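Local coordinates for protein SusD homolog (Bacteroides thetaiotaomicron, PDB 3SGH) that probably binds glycans at the cell surface as a SusD-like outer-membrane lipoprotein of a gut bacterium, helping to pass them on for uptake, at residues A[198-203]-A[330-335]; A[143-148]-A[204-209]; A[192-197]-A[319-324]; A[396-401]-A[407-412]. All blocks are in the same frame, centred on the assembly; numbering follows the deposited sequence.

Contact 1 (A[198-203]-A[330-335]); sequences RISGVE and ALKGWN
Ser200 meets Lys332 and Trp334 in a small, mixed polar and apolar contact between two turns: the loop that joins helix 181-198 to helix 204-217, and the turn that follows helix 319-331. The polar half rests on the ammonium group of Lys332. Its chain runs straight out to CE and then bends at chi4 (-63°), which swings NZ to the serine. The direct bond from Lys332 NZ to Ser200 OG is weak, at 3.2 Å, and the hydroxyl has its stronger partner in Ile197 O. A water strengthens the link: it donates to Ser200 O at 2.9 Å and accepts from Lys332 NZ, also at 2.9 Å. The apolar half is Trp334. The edge of its ring comes up to the serine, with CH2 3.7 Å from Ser200 CB, while Lys332 CD lies over one ring face. The lysine chain thus passes over the rim of the indole that shares its target. The turn at Gly333, between them, probably helps to bring both side chains to the same side. Its positive phi (86°) and two bonds back into the last turn, one of them Gly333 N to Ala330 O at 3.0 Å, make a Schellman motif, the classic glycine-bearing C-terminal cap of an α-helix, used here to dock a helix end against an interhelical loop of an alpha-alpha superhelix.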
loop_
_atom_site.group_PDB
_atom_site.type_symbol
_atom_site.label_atom_id
_atom_site.label_comp_id
_atom_site.label_asym_id
_atom_site.label_seq_id
_atom_site.Cartn_x
_atom_site.Cartn_y
_atom_site.Cartn_z
ATOM N N ARG A 198 6.071 5.531 -8.690
ATOM C CA ARG A 198 6.690 4.255 -8.302
ATOM C C ARG A 198 7.764 3.800 -9.262
ATOM O O ARG A 198 8.785 3.211 -8.820
ATOM C CB ARG A 198 5.657 3.178 -8.136
ATOM C CG ARG A 198 6.318 1.899 -7.571
ATOM C CD ARG A 198 5.469 1.088 -6.821
ATOM N NE ARG A 198 4.833 1.785 -5.725
ATOM C CZ ARG A 198 3.712 1.339 -5.192
ATOM N NH1 ARG A 198 3.170 0.200 -5.654
ATOM N NH2 ARG A 198 3.128 2.011 -4.191
ATOM N N ILE A 199 7.531 4.038 -10.567
ATOM C CA ILE A 199 8.519 3.696 -11.603
ATOM C C ILE A 199 9.502 4.818 -12.019
ATOM O O ILE A 199 10.296 4.632 -12.998
ATOM C CB ILE A 199 7.858 3.033 -12.830
ATOM C CG1 ILE A 199 7.006 4.020 -13.632
ATOM C CG2 ILE A 199 7.015 1.804 -12.416
ATOM C CD1 ILE A 199 6.871 3.570 -15.108
ATOM N N SER A 200 9.529 5.898 -11.223
ATOM C CA SER A 200 10.200 7.131 -11.605
ATOM C C SER A 200 11.707 7.016 -11.447
ATOM O O SER A 200 12.467 7.759 -12.105
ATOM C CB SER A 200 9.673 8.323 -10.826
ATOM O OG SER A 200 9.894 8.201 -9.440
ATOM N N GLY A 201 12.151 6.078 -10.600
ATOM C CA GLY A 201 13.597 5.877 -10.411
ATOM C C GLY A 201 14.195 5.198 -11.633
ATOM O O GLY A 201 15.273 5.592 -12.157
ATOM N N VAL A 202 13.501 4.161 -12.100
ATOM C CA VAL A 202 13.997 3.365 -13.228
ATOM C C VAL A 202 13.698 4.001 -14.563
ATOM O O VAL A 202 14.529 3.910 -15.450
ATOM C CB VAL A 202 13.459 1.903 -13.193
ATOM C CG1 VAL A 202 11.907 1.859 -13.233
ATOM C CG2 VAL A 202 14.100 1.021 -14.329
ATOM N N GLU A 203 12.559 4.689 -14.697
ATOM C CA GLU A 203 12.192 5.399 -15.938
ATOM C C GLU A 203 11.781 6.861 -15.708
ATOM O O GLU A 203 10.574 7.220 -15.761
ATOM C CB GLU A 203 11.094 4.641 -16.685
ATOM C CG GLU A 203 11.538 3.296 -17.239
ATOM C CD GLU A 203 10.567 2.718 -18.231
ATOM O OE1 GLU A 203 9.349 2.932 -18.044
ATOM O OE2 GLU A 203 11.008 2.037 -19.190
ATOM N N ALA A 330 7.196 17.541 -7.498
ATOM C CA ALA A 330 7.793 18.884 -7.498
ATOM C C ALA A 330 9.267 18.874 -7.102
ATOM O O ALA A 330 10.089 19.593 -7.717
ATOM C CB ALA A 330 6.941 19.857 -6.606
ATOM N N LEU A 331 9.619 18.084 -6.090
ATOM C CA LEU A 331 11.031 17.886 -5.692
ATOM C C LEU A 331 11.903 17.351 -6.835
ATOM O O LEU A 331 13.111 17.657 -6.930
ATOM C CB LEU A 331 11.124 16.933 -4.511
ATOM C CG LEU A 331 10.573 17.492 -3.175
ATOM C CD1 LEU A 331 10.808 16.400 -2.139
ATOM C CD2 LEU A 331 11.285 18.799 -2.804
ATOM N N LYS A 332 11.276 16.568 -7.705
ATOM C CA LYS A 332 11.993 15.980 -8.840
ATOM C C LYS A 332 12.202 16.995 -9.978
ATOM O O LYS A 332 12.826 16.691 -10.999
ATOM C CB LYS A 332 11.231 14.774 -9.373
ATOM C CG LYS A 332 11.254 13.551 -8.494
ATOM C CD LYS A 332 10.388 12.469 -9.153
ATOM C CE LYS A 332 10.337 11.193 -8.363
ATOM N NZ LYS A 332 11.667 10.560 -8.243
ATOM N N GLY A 333 11.620 18.179 -9.855
ATOM C CA GLY A 333 11.625 19.145 -10.943
ATOM C C GLY A 333 10.506 18.997 -11.952
ATOM O O GLY A 333 10.539 19.664 -12.994
ATOM N N TRP A 334 9.499 18.165 -11.662
ATOM C CA TRP A 334 8.362 17.982 -12.569
ATOM C C TRP A 334 7.403 19.171 -12.430
ATOM O O TRP A 334 7.442 19.900 -11.435
ATOM C CB TRP A 334 7.634 16.676 -12.280
ATOM C CG TRP A 334 8.453 15.423 -12.464
ATOM C CD1 TRP A 334 9.731 15.292 -12.949
ATOM C CD2 TRP A 334 7.999 14.098 -12.163
ATOM N NE1 TRP A 334 10.087 13.958 -12.960
ATOM C CE2 TRP A 334 9.040 13.212 -12.488
ATOM C CE3 TRP A 334 6.801 13.586 -11.651
ATOM C CZ2 TRP A 334 8.912 11.830 -12.335
ATOM C CZ3 TRP A 334 6.688 12.215 -11.470
ATOM C CH2 TRP A 334 7.751 11.357 -11.813
ATOM N N ASN A 335 6.536 19.356 -13.423
ATOM C CA ASN A 335 5.589 20.438 -13.375
ATOM C C ASN A 335 4.265 19.893 -12.847
ATOM O O ASN A 335 3.552 19.241 -13.587
ATOM C CB ASN A 335 5.434 21.041 -14.785
ATOM C CG ASN A 335 6.777 21.551 -15.362
ATOM O OD1 ASN A 335 7.105 21.289 -16.510
ATOM N ND2 ASN A 335 7.524 22.239 -14.577
HETATM O O HOH W 1 12.715 10.391 -10.893
#

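Contact 2 (A[143-148]-A[204-209]); sequences VWHAMF and PEYAQT
Tyr206 holds CG opposite its backbone N (chi1 178°), which sends the phenol straight out from helix 204-217, whereas His145 and Phe148 both set CG opposite the carbonyl carbon, beside the backbone N, one helical turn apart on helix 140-162, to receive it. The tyrosine and histidine come from opposite directions and overlap in an offset stack. Their planes are 5° apart and the centroids 3.8 Å, with Tyr206 CZ over the middle of the imidazole and His145 CE1 3.5 Å from Tyr206 CE1. Phe148 meets the same phenol in an offset edge-to-face pair, the edge of Tyr206 toward the face of Phe148, planes at 75°, with Phe148 CD2 3.8 Å from Tyr206 CE2. Tyr206 OH ends beside His145 CG and close to the base of the phenylalanine, 3.5 Å from Phe148 CB. A hydrogen bond from His145 NE2 to Glu203, the N-cap residue of helix 204-217, helps to fix the rotation of the imidazole; the carboxylate would probably also raise its basicity. The three-ring cluster bridges helix 140-162 and the first turn of helix 204-217, with Phe148 reaching on to Lys192 and Met195 of helix 181-198 and to Ile199 beyond.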
loop_
_atom_site.group_PDB
_atom_site.type_symbol
_atom_site.label_atom_id
_atom_site.label_comp_id
_atom_site.label_asym_id
_atom_site.label_seq_id
_atom_site.Cartn_x
_atom_site.Cartn_y
_atom_site.Cartn_z
ATOM N N VAL A 143 4.700 -5.019 -18.294
ATOM C CA VAL A 143 3.423 -4.963 -17.545
ATOM C C VAL A 143 3.138 -3.552 -17.035
ATOM O O VAL A 143 2.020 -3.110 -17.118
ATOM C CB VAL A 143 3.282 -6.033 -16.422
ATOM C CG1 VAL A 143 4.294 -5.857 -15.287
ATOM C CG2 VAL A 143 1.870 -6.034 -15.908
ATOM N N TRP A 144 4.135 -2.827 -16.542
ATOM C CA TRP A 144 3.873 -1.457 -16.112
ATOM C C TRP A 144 3.364 -0.612 -17.281
ATOM O O TRP A 144 2.380 0.108 -17.153
ATOM C CB TRP A 144 5.114 -0.864 -15.447
ATOM C CG TRP A 144 5.258 -1.353 -13.998
ATOM C CD1 TRP A 144 6.036 -2.378 -13.562
ATOM C CD2 TRP A 144 4.545 -0.880 -12.839
ATOM N NE1 TRP A 144 5.907 -2.546 -12.235
ATOM C CE2 TRP A 144 4.975 -1.670 -11.749
ATOM C CE3 TRP A 144 3.614 0.126 -12.622
ATOM C CZ2 TRP A 144 4.516 -1.461 -10.448
ATOM C CZ3 TRP A 144 3.115 0.307 -11.331
ATOM C CH2 TRP A 144 3.556 -0.490 -10.273
ATOM N N HIS A 145 4.035 -0.699 -18.420
ATOM C CA HIS A 145 3.582 0.071 -19.613
ATOM C C HIS A 145 2.191 -0.350 -20.103
ATOM O O HIS A 145 1.327 0.520 -20.384
ATOM C CB HIS A 145 4.601 -0.006 -20.733
ATOM C CG HIS A 145 5.835 0.810 -20.485
ATOM N ND1 HIS A 145 6.520 1.442 -21.496
ATOM C CD2 HIS A 145 6.523 1.066 -19.353
ATOM C CE1 HIS A 145 7.574 2.062 -20.990
ATOM N NE2 HIS A 145 7.602 1.845 -19.691
ATOM N N ALA A 146 1.945 -1.664 -20.157
ATOM C CA ALA A 146 0.631 -2.190 -20.504
ATOM C C ALA A 146 -0.461 -1.685 -19.568
ATOM O O ALA A 146 -1.531 -1.336 -20.048
ATOM C CB ALA A 146 0.618 -3.719 -20.517
HETATM N N MSE A 147 -0.180 -1.667 -18.254
HETATM C CA MSE A 147 -1.150 -1.199 -17.264
HETATM C C MSE A 147 -1.420 0.295 -17.433
HETATM O O MSE A 147 -2.583 0.705 -17.341
HETATM C CB MSE A 147 -0.756 -1.556 -15.814
HETATM C CG MSE A 147 -0.774 -3.010 -15.534
HETATM SE SE MSE A 147 -0.480 -3.417 -13.672
HETATM C CE MSE A 147 1.376 -2.833 -13.644
ATOM N N PHE A 148 -0.398 1.114 -17.691
ATOM C CA PHE A 148 -0.624 2.543 -18.015
ATOM C C PHE A 148 -1.543 2.691 -19.248
ATOM O O PHE A 148 -2.470 3.502 -19.249
ATOM C CB PHE A 148 0.696 3.311 -18.252
ATOM C CG PHE A 148 1.417 3.746 -16.985
ATOM C CD1 PHE A 148 0.888 4.749 -16.198
ATOM C CD2 PHE A 148 2.616 3.139 -16.587
ATOM C CE1 PHE A 148 1.496 5.165 -15.047
ATOM C CE2 PHE A 148 3.256 3.563 -15.441
ATOM C CZ PHE A 148 2.697 4.582 -14.660
ATOM N N PRO A 204 12.770 7.711 -15.457
ATOM C CA PRO A 204 12.423 9.061 -15.018
ATOM C C PRO A 204 11.648 9.866 -16.027
ATOM O O PRO A 204 10.760 10.643 -15.663
ATOM C CB PRO A 204 13.784 9.714 -14.747
ATOM C CG PRO A 204 14.814 8.717 -14.970
ATOM C CD PRO A 204 14.184 7.394 -15.207
ATOM N N GLU A 205 11.967 9.694 -17.300
ATOM C CA GLU A 205 11.299 10.544 -18.289
ATOM C C GLU A 205 9.920 9.993 -18.644
ATOM O O GLU A 205 8.958 10.774 -18.677
ATOM C CB GLU A 205 12.181 10.841 -19.497
ATOM C CG GLU A 205 13.537 11.531 -19.128
ATOM C CD GLU A 205 13.399 12.792 -18.252
ATOM O OE1 GLU A 205 12.615 13.703 -18.611
ATOM O OE2 GLU A 205 14.098 12.864 -17.210
ATOM N N TYR A 206 9.770 8.683 -18.817
ATOM C CA TYR A 206 8.438 8.087 -19.055
ATOM C C TYR A 206 7.515 8.388 -17.860
ATOM O O TYR A 206 6.353 8.742 -18.033
ATOM C CB TYR A 206 8.555 6.587 -19.284
ATOM C CG TYR A 206 7.268 5.844 -19.503
ATOM C CD1 TYR A 206 6.771 5.624 -20.786
ATOM C CD2 TYR A 206 6.562 5.313 -18.442
ATOM C CE1 TYR A 206 5.588 4.900 -20.979
ATOM C CE2 TYR A 206 5.428 4.597 -18.635
ATOM C CZ TYR A 206 4.930 4.392 -19.862
ATOM O OH TYR A 206 3.751 3.667 -19.982
ATOM N N ALA A 207 8.056 8.259 -16.650
ATOM C CA ALA A 207 7.306 8.545 -15.436
ATOM C C ALA A 207 6.817 10.003 -15.375
ATOM O O ALA A 207 5.676 10.283 -15.006
ATOM C CB ALA A 207 8.110 8.215 -14.201
ATOM N N GLN A 208 7.709 10.939 -15.642
ATOM C CA GLN A 208 7.349 12.330 -15.677
ATOM C C GLN A 208 6.181 12.596 -16.622
ATOM O O GLN A 208 5.239 13.336 -16.268
ATOM C CB GLN A 208 8.537 13.230 -16.060
ATOM C CG GLN A 208 8.154 14.705 -16.122
ATOM C CD GLN A 208 9.366 15.657 -16.271
ATOM O OE1 GLN A 208 10.498 15.212 -16.392
ATOM N NE2 GLN A 208 9.105 16.971 -16.264
ATOM N N THR A 209 6.270 12.070 -17.833
ATOM C CA THR A 209 5.194 12.239 -18.797
ATOM C C THR A 209 3.863 11.738 -18.289
ATOM O O THR A 209 2.845 12.439 -18.339
ATOM C CB THR A 209 5.531 11.551 -20.114
ATOM O OG1 THR A 209 6.694 12.161 -20.652
ATOM C CG2 THR A 209 4.383 11.745 -21.137
#

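Contact 3 (A[192-197]-A[319-324]); sequences KLRMAI and AAEAAF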
loop_
_atom_site.group_PDB
_atom_site.type_symbol
_atom_site.label_atom_id
_atom_site.label_comp_id
_atom_site.label_asym_id
_atom_site.label_seq_id
_atom_site.Cartn_x
_atom_site.Cartn_y
_atom_site.Cartn_z
ATOM N N LYS A 192 -2.807 6.651 -11.501
ATOM C CA LYS A 192 -1.840 6.885 -12.574
ATOM C C LYS A 192 -0.624 7.613 -12.001
ATOM O O LYS A 192 0.504 7.238 -12.256
ATOM C CB LYS A 192 -2.453 7.662 -13.722
ATOM C CG LYS A 192 -1.503 7.908 -14.901
ATOM C CD LYS A 192 -2.321 8.509 -16.076
ATOM C CE LYS A 192 -1.447 8.861 -17.254
ATOM N NZ LYS A 192 -2.213 9.321 -18.451
ATOM N N LEU A 193 -0.858 8.622 -11.171
ATOM C CA LEU A 193 0.258 9.358 -10.545
ATOM C C LEU A 193 1.055 8.501 -9.543
ATOM O O LEU A 193 2.309 8.555 -9.544
ATOM C CB LEU A 193 -0.251 10.632 -9.885
ATOM C CG LEU A 193 0.767 11.538 -9.232
ATOM C CD1 LEU A 193 1.816 11.961 -10.266
ATOM C CD2 LEU A 193 0.054 12.772 -8.642
ATOM N N ARG A 194 0.361 7.695 -8.744
ATOM C CA ARG A 194 1.039 6.721 -7.825
ATOM C C ARG A 194 1.978 5.800 -8.591
ATOM O O ARG A 194 3.171 5.616 -8.234
ATOM C CB ARG A 194 0.034 5.865 -7.086
ATOM C CG ARG A 194 0.695 4.816 -6.190
ATOM C CD ARG A 194 -0.326 3.774 -5.712
ATOM N NE ARG A 194 -1.242 4.298 -4.713
ATOM C CZ ARG A 194 -2.232 3.572 -4.157
ATOM N NH1 ARG A 194 -2.446 2.308 -4.535
ATOM N NH2 ARG A 194 -3.029 4.107 -3.273
HETATM N N MSE A 195 1.453 5.234 -9.684
HETATM C CA MSE A 195 2.228 4.341 -10.539
HETATM C C MSE A 195 3.447 5.026 -11.161
HETATM O O MSE A 195 4.578 4.456 -11.170
HETATM C CB MSE A 195 1.299 3.700 -11.602
HETATM C CG MSE A 195 0.228 2.879 -10.937
HETATM SE SE MSE A 195 -1.051 2.226 -12.267
HETATM C CE MSE A 195 0.197 1.472 -13.500
ATOM N N ALA A 196 3.239 6.250 -11.652
ATOM C CA ALA A 196 4.285 7.046 -12.277
ATOM C C ALA A 196 5.424 7.300 -11.279
ATOM O O ALA A 196 6.590 7.099 -11.590
ATOM C CB ALA A 196 3.727 8.388 -12.791
ATOM N N ILE A 197 5.081 7.734 -10.070
ATOM C CA ILE A 197 6.090 7.954 -9.013
ATOM C C ILE A 197 6.811 6.634 -8.704
ATOM O O ILE A 197 8.030 6.602 -8.575
ATOM C CB ILE A 197 5.448 8.574 -7.727
ATOM C CG1 ILE A 197 5.146 10.080 -8.000
ATOM C CG2 ILE A 197 6.374 8.350 -6.461
ATOM C CD1 ILE A 197 6.426 11.001 -8.019
ATOM N N ALA A 319 -7.290 11.381 -0.341
ATOM C CA ALA A 319 -6.972 12.597 -1.069
ATOM C C ALA A 319 -5.551 13.099 -0.716
ATOM O O ALA A 319 -4.843 13.641 -1.586
ATOM C CB ALA A 319 -8.029 13.687 -0.823
ATOM N N ALA A 320 -5.139 12.900 0.547
ATOM C CA ALA A 320 -3.790 13.301 0.990
ATOM C C ALA A 320 -2.684 12.705 0.110
ATOM O O ALA A 320 -1.670 13.359 -0.133
ATOM C CB ALA A 320 -3.570 12.935 2.496
ATOM N N GLU A 321 -2.873 11.472 -0.373
ATOM C CA GLU A 321 -1.835 10.803 -1.165
ATOM C C GLU A 321 -1.560 11.584 -2.447
ATOM O O GLU A 321 -0.400 11.692 -2.856
ATOM C CB GLU A 321 -2.228 9.364 -1.508
ATOM C CG GLU A 321 -1.078 8.598 -2.134
ATOM C CD GLU A 321 -1.389 7.150 -2.515
ATOM O OE1 GLU A 321 -2.458 6.641 -2.131
ATOM O OE2 GLU A 321 -0.503 6.514 -3.148
ATOM N N ALA A 322 -2.618 12.134 -3.069
ATOM C CA ALA A 322 -2.428 12.926 -4.304
ATOM C C ALA A 322 -1.584 14.168 -4.072
ATOM O O ALA A 322 -0.792 14.585 -4.968
ATOM C CB ALA A 322 -3.775 13.313 -4.952
ATOM N N ALA A 323 -1.731 14.776 -2.903
ATOM C CA ALA A 323 -0.942 15.962 -2.567
ATOM C C ALA A 323 0.520 15.548 -2.363
ATOM O O ALA A 323 1.436 16.177 -2.889
ATOM C CB ALA A 323 -1.494 16.629 -1.346
ATOM N N PHE A 324 0.753 14.463 -1.617
ATOM C CA PHE A 324 2.134 14.035 -1.346
ATOM C C PHE A 324 2.838 13.503 -2.586
ATOM O O PHE A 324 4.042 13.661 -2.699
ATOM C CB PHE A 324 2.234 13.012 -0.201
ATOM C CG PHE A 324 1.952 13.587 1.156
ATOM C CD1 PHE A 324 2.838 14.489 1.763
ATOM C CD2 PHE A 324 0.816 13.215 1.836
ATOM C CE1 PHE A 324 2.548 15.008 3.001
ATOM C CE2 PHE A 324 0.519 13.709 3.101
ATOM C CZ PHE A 324 1.379 14.613 3.688
#
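Arg194 grips Glu321 side-on, through NE and NH2, in a two-bond salt bridge between helix 181-198 and helix 319-331. Arg194 NH2 gives the straighter bond, 2.8 Å and 165° to Glu321 OE1, which accepts on its syn lone pair and lies in the guanidinium plane. Arg194 NE donates to Glu321 OE2 at 2.8 Å and 150°, also from the syn side but somewhat out of the carboxylate plane. The two flat groups lie nearly coplanar, 13° apart, although the side chains that carry them cross at about a right angle. Glu321 is fully extended beyond CG, while a bend at chi3 turns the end of the arginine edge-on to the carboxylate. The third nitrogen, NH1, is hydrogen-bonded to Tyr111, which helps to fix the orientation of the group. Were Arg194 replaced by an alanine, the buried carboxylate of Glu321 would probably lose its countercharge, and a gap is likely to open between the helices. Beyond the ion pair the packing is light: Leu193 CD2 approaches Ala322 O at 4.2 Å, near the closest backbone approach, Leu193 CA to Ala322 CA at 7.7 Å. That carbonyl also takes a bond from Arg326. Nearby, Leu193 and Ile197 rest on Leu325. With both carboxylate oxygens matched at once, this buried, paired charge probably helps to set the registry of the two helices.

Contact 4 (A[396-401]-A[407-412]); sequences KWEDGA and LERVLT
The loop 396-401 folds back beside the helix it leads into, bringing the CA atoms of Trp397 and Arg409 to 7.9 Å. It closes with a type I beta turn from Glu398 to Ala401, whose bond runs from Ala401 N to Glu398 O at 3.2 Å, while residues 407-412 are regular helix. Arg409 carries the contact. With CG opposite its backbone N (chi1 -178°) and a bend at chi3, it lays its guanidinium inside the loop. Lys396 O stands over one face of that group, toward its rim, 3.3 Å from Arg409 NE but too poorly angled to bond; NE instead donates to Thr394 O. Glu398 OE1 lies 3.6 Å from Arg409 NH2, a long salt bridge, and a doubtful one because Glu398 has two conformers. The other terminal nitrogen, Arg409 NH1, donates a hydrogen bond, 3.0 Å long, to a water that also accepts from Glu398 N and sits over the centre of the Trp397 ring. A methionine in place of Arg409 would probably leave Thr394 O without the NE donor, take from the water one of its two donors, and hold the loop less firmly to the helix. Trp397 CE3 touches Arg409 CD at 3.7 Å, ring and guanidinium planes being 74° apart, and its edge meets the helix where Trp397 CZ3 lies 3.6 Å from Val410 CG2. Tyr344 of helix 340-354 packs on Trp397, Arg409 and Val410, and Val410 continues to Ala327 and Leu331, joining loop and helix 403-417 to helices 340-354 and 319-331.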
loop_
_atom_site.group_PDB
_atom_site.type_symbol
_atom_site.label_atom_id
_atom_site.label_comp_id
_atom_site.label_asym_id
_atom_site.label_seq_id
_atom_site.Cartn_x
_atom_site.Cartn_y
_atom_site.Cartn_z
ATOM N N LYS A 396 8.206 20.750 10.345
ATOM C CA LYS A 396 8.138 22.046 9.651
ATOM C C LYS A 396 8.961 22.030 8.378
ATOM O O LYS A 396 10.125 21.617 8.384
ATOM C CB LYS A 396 8.641 23.191 10.542
ATOM C CG LYS A 396 8.551 24.608 9.927
ATOM C CD LYS A 396 9.781 25.440 10.308
ATOM C CE LYS A 396 9.512 26.946 10.318
ATOM N NZ LYS A 396 8.819 27.458 9.088
ATOM N N TRP A 397 8.356 22.490 7.299
ATOM C CA TRP A 397 9.026 22.608 6.019
ATOM C C TRP A 397 10.182 23.605 6.100
ATOM O O TRP A 397 10.040 24.688 6.676
ATOM C CB TRP A 397 8.078 23.046 4.922
ATOM C CG TRP A 397 8.740 22.931 3.596
ATOM C CD1 TRP A 397 9.366 23.919 2.897
ATOM C CD2 TRP A 397 8.905 21.736 2.837
ATOM N NE1 TRP A 397 9.892 23.410 1.740
ATOM C CE2 TRP A 397 9.617 22.068 1.684
ATOM C CE3 TRP A 397 8.499 20.413 3.014
ATOM C CZ2 TRP A 397 9.943 21.132 0.731
ATOM C CZ3 TRP A 397 8.820 19.496 2.069
ATOM C CH2 TRP A 397 9.534 19.848 0.945
ATOM N N GLU A 398 11.313 23.185 5.544
ATOM C CA GLU A 398 12.519 23.992 5.494
ATOM C C GLU A 398 12.950 24.170 4.037
ATOM O O GLU A 398 13.395 23.222 3.409
ATOM C CB GLU A 398 13.613 23.302 6.296
ATOM C CG GLU A 398 13.193 22.951 7.725
ATOM C CD GLU A 398 14.340 22.505 8.595
ATOM O OE1 GLU A 398 15.072 21.585 8.166
ATOM O OE2 GLU A 398 14.481 23.052 9.717
ATOM N N ASP A 399 12.823 25.388 3.506
ATOM C CA ASP A 399 13.130 25.674 2.103
ATOM C C ASP A 399 14.615 25.432 1.767
ATOM O O ASP A 399 14.965 25.101 0.640
ATOM C CB ASP A 399 12.757 27.131 1.753
ATOM C CG ASP A 399 11.265 27.308 1.345
ATOM O OD1 ASP A 399 10.554 26.318 0.999
ATOM O OD2 ASP A 399 10.805 28.484 1.326
ATOM N N GLY A 400 15.461 25.559 2.771
ATOM C CA GLY A 400 16.903 25.410 2.613
ATOM C C GLY A 400 17.441 24.016 2.888
ATOM O O GLY A 400 18.629 23.793 2.707
ATOM N N ALA A 401 16.591 23.057 3.285
ATOM C CA ALA A 401 17.083 21.695 3.536
ATOM C C ALA A 401 17.680 21.093 2.279
ATOM O O ALA A 401 17.281 21.453 1.205
ATOM C CB ALA A 401 15.956 20.776 4.063
ATOM N N LEU A 407 13.064 15.159 0.664
ATOM C CA LEU A 407 12.388 13.925 0.243
ATOM C C LEU A 407 11.931 13.110 1.443
ATOM O O LEU A 407 10.780 12.624 1.469
ATOM C CB LEU A 407 13.302 13.125 -0.656
ATOM C CG LEU A 407 12.690 11.876 -1.295
ATOM C CD1 LEU A 407 11.470 12.215 -2.116
ATOM C CD2 LEU A 407 13.749 11.081 -2.139
ATOM N N GLU A 408 12.806 12.961 2.442
ATOM C CA GLU A 408 12.452 12.174 3.624
ATOM C C GLU A 408 11.276 12.820 4.361
ATOM O O GLU A 408 10.377 12.119 4.836
ATOM C CB GLU A 408 13.635 12.017 4.565
ATOM C CG GLU A 408 13.284 11.143 5.776
ATOM C CD GLU A 408 14.414 10.821 6.719
ATOM O OE1 GLU A 408 15.537 11.374 6.582
ATOM O OE2 GLU A 408 14.152 9.951 7.614
ATOM N N ARG A 409 11.265 14.142 4.404
ATOM C CA ARG A 409 10.174 14.871 5.012
ATOM C C ARG A 409 8.844 14.588 4.307
ATOM O O ARG A 409 7.850 14.207 4.955
ATOM C CB ARG A 409 10.474 16.369 4.987
ATOM C CG ARG A 409 9.409 17.209 5.642
ATOM C CD ARG A 409 9.900 18.622 5.936
ATOM N NE ARG A 409 10.823 18.619 7.068
ATOM C CZ ARG A 409 12.128 18.891 7.053
ATOM N NH1 ARG A 409 12.767 19.280 5.949
ATOM N NH2 ARG A 409 12.800 18.819 8.193
ATOM N N VAL A 410 8.834 14.760 2.979
ATOM C CA VAL A 410 7.642 14.434 2.193
ATOM C C VAL A 410 7.162 12.978 2.421
ATOM O O VAL A 410 6.000 12.713 2.716
ATOM C CB VAL A 410 7.870 14.762 0.715
ATOM C CG1 VAL A 410 6.815 14.151 -0.209
ATOM C CG2 VAL A 410 7.978 16.305 0.526
ATOM N N LEU A 411 8.059 12.012 2.216
ATOM C CA LEU A 411 7.682 10.616 2.311
ATOM C C LEU A 411 7.351 10.127 3.715
ATOM O O LEU A 411 6.508 9.231 3.876
ATOM C CB LEU A 411 8.760 9.734 1.674
ATOM C CG LEU A 411 8.923 10.036 0.204
ATOM C CD1 LEU A 411 9.947 9.063 -0.392
ATOM C CD2 LEU A 411 7.587 9.950 -0.515
ATOM N N THR A 412 7.952 10.714 4.737
ATOM C CA THR A 412 7.556 10.398 6.123
ATOM C C THR A 412 6.119 10.851 6.440
ATOM O O THR A 412 5.320 10.067 7.001
ATOM C CB THR A 412 8.571 10.965 7.142
ATOM O OG1 THR A 412 9.860 10.419 6.842
ATOM C CG2 THR A 412 8.188 10.575 8.599
HETATM O O HOH W 2 11.860 20.834 3.604
#

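Overall arrangement
Contacts 1, 2 and 3 interlock along the chain, because 192-197, 198-203 and 204-209 run on without a break through helix 181-198, its loop and helix 204-217. Their outer partners are helix 140-162, earlier in sequence, and helix 319-331 with its C-terminal turn, later. Contact 1 lies about 11 Å, centre to centre, from both contact 2 and contact 3, and touches each. Contact 4 follows in sequence and stands about 26 Å, centre to centre, from contact 2, yet Leu331 packs on Leu407 and Val410, and Phe324 on Val410. Helix 319-331 therefore joins the two regions, consistent with the alpha-alpha superhelix of this SusD-like protein.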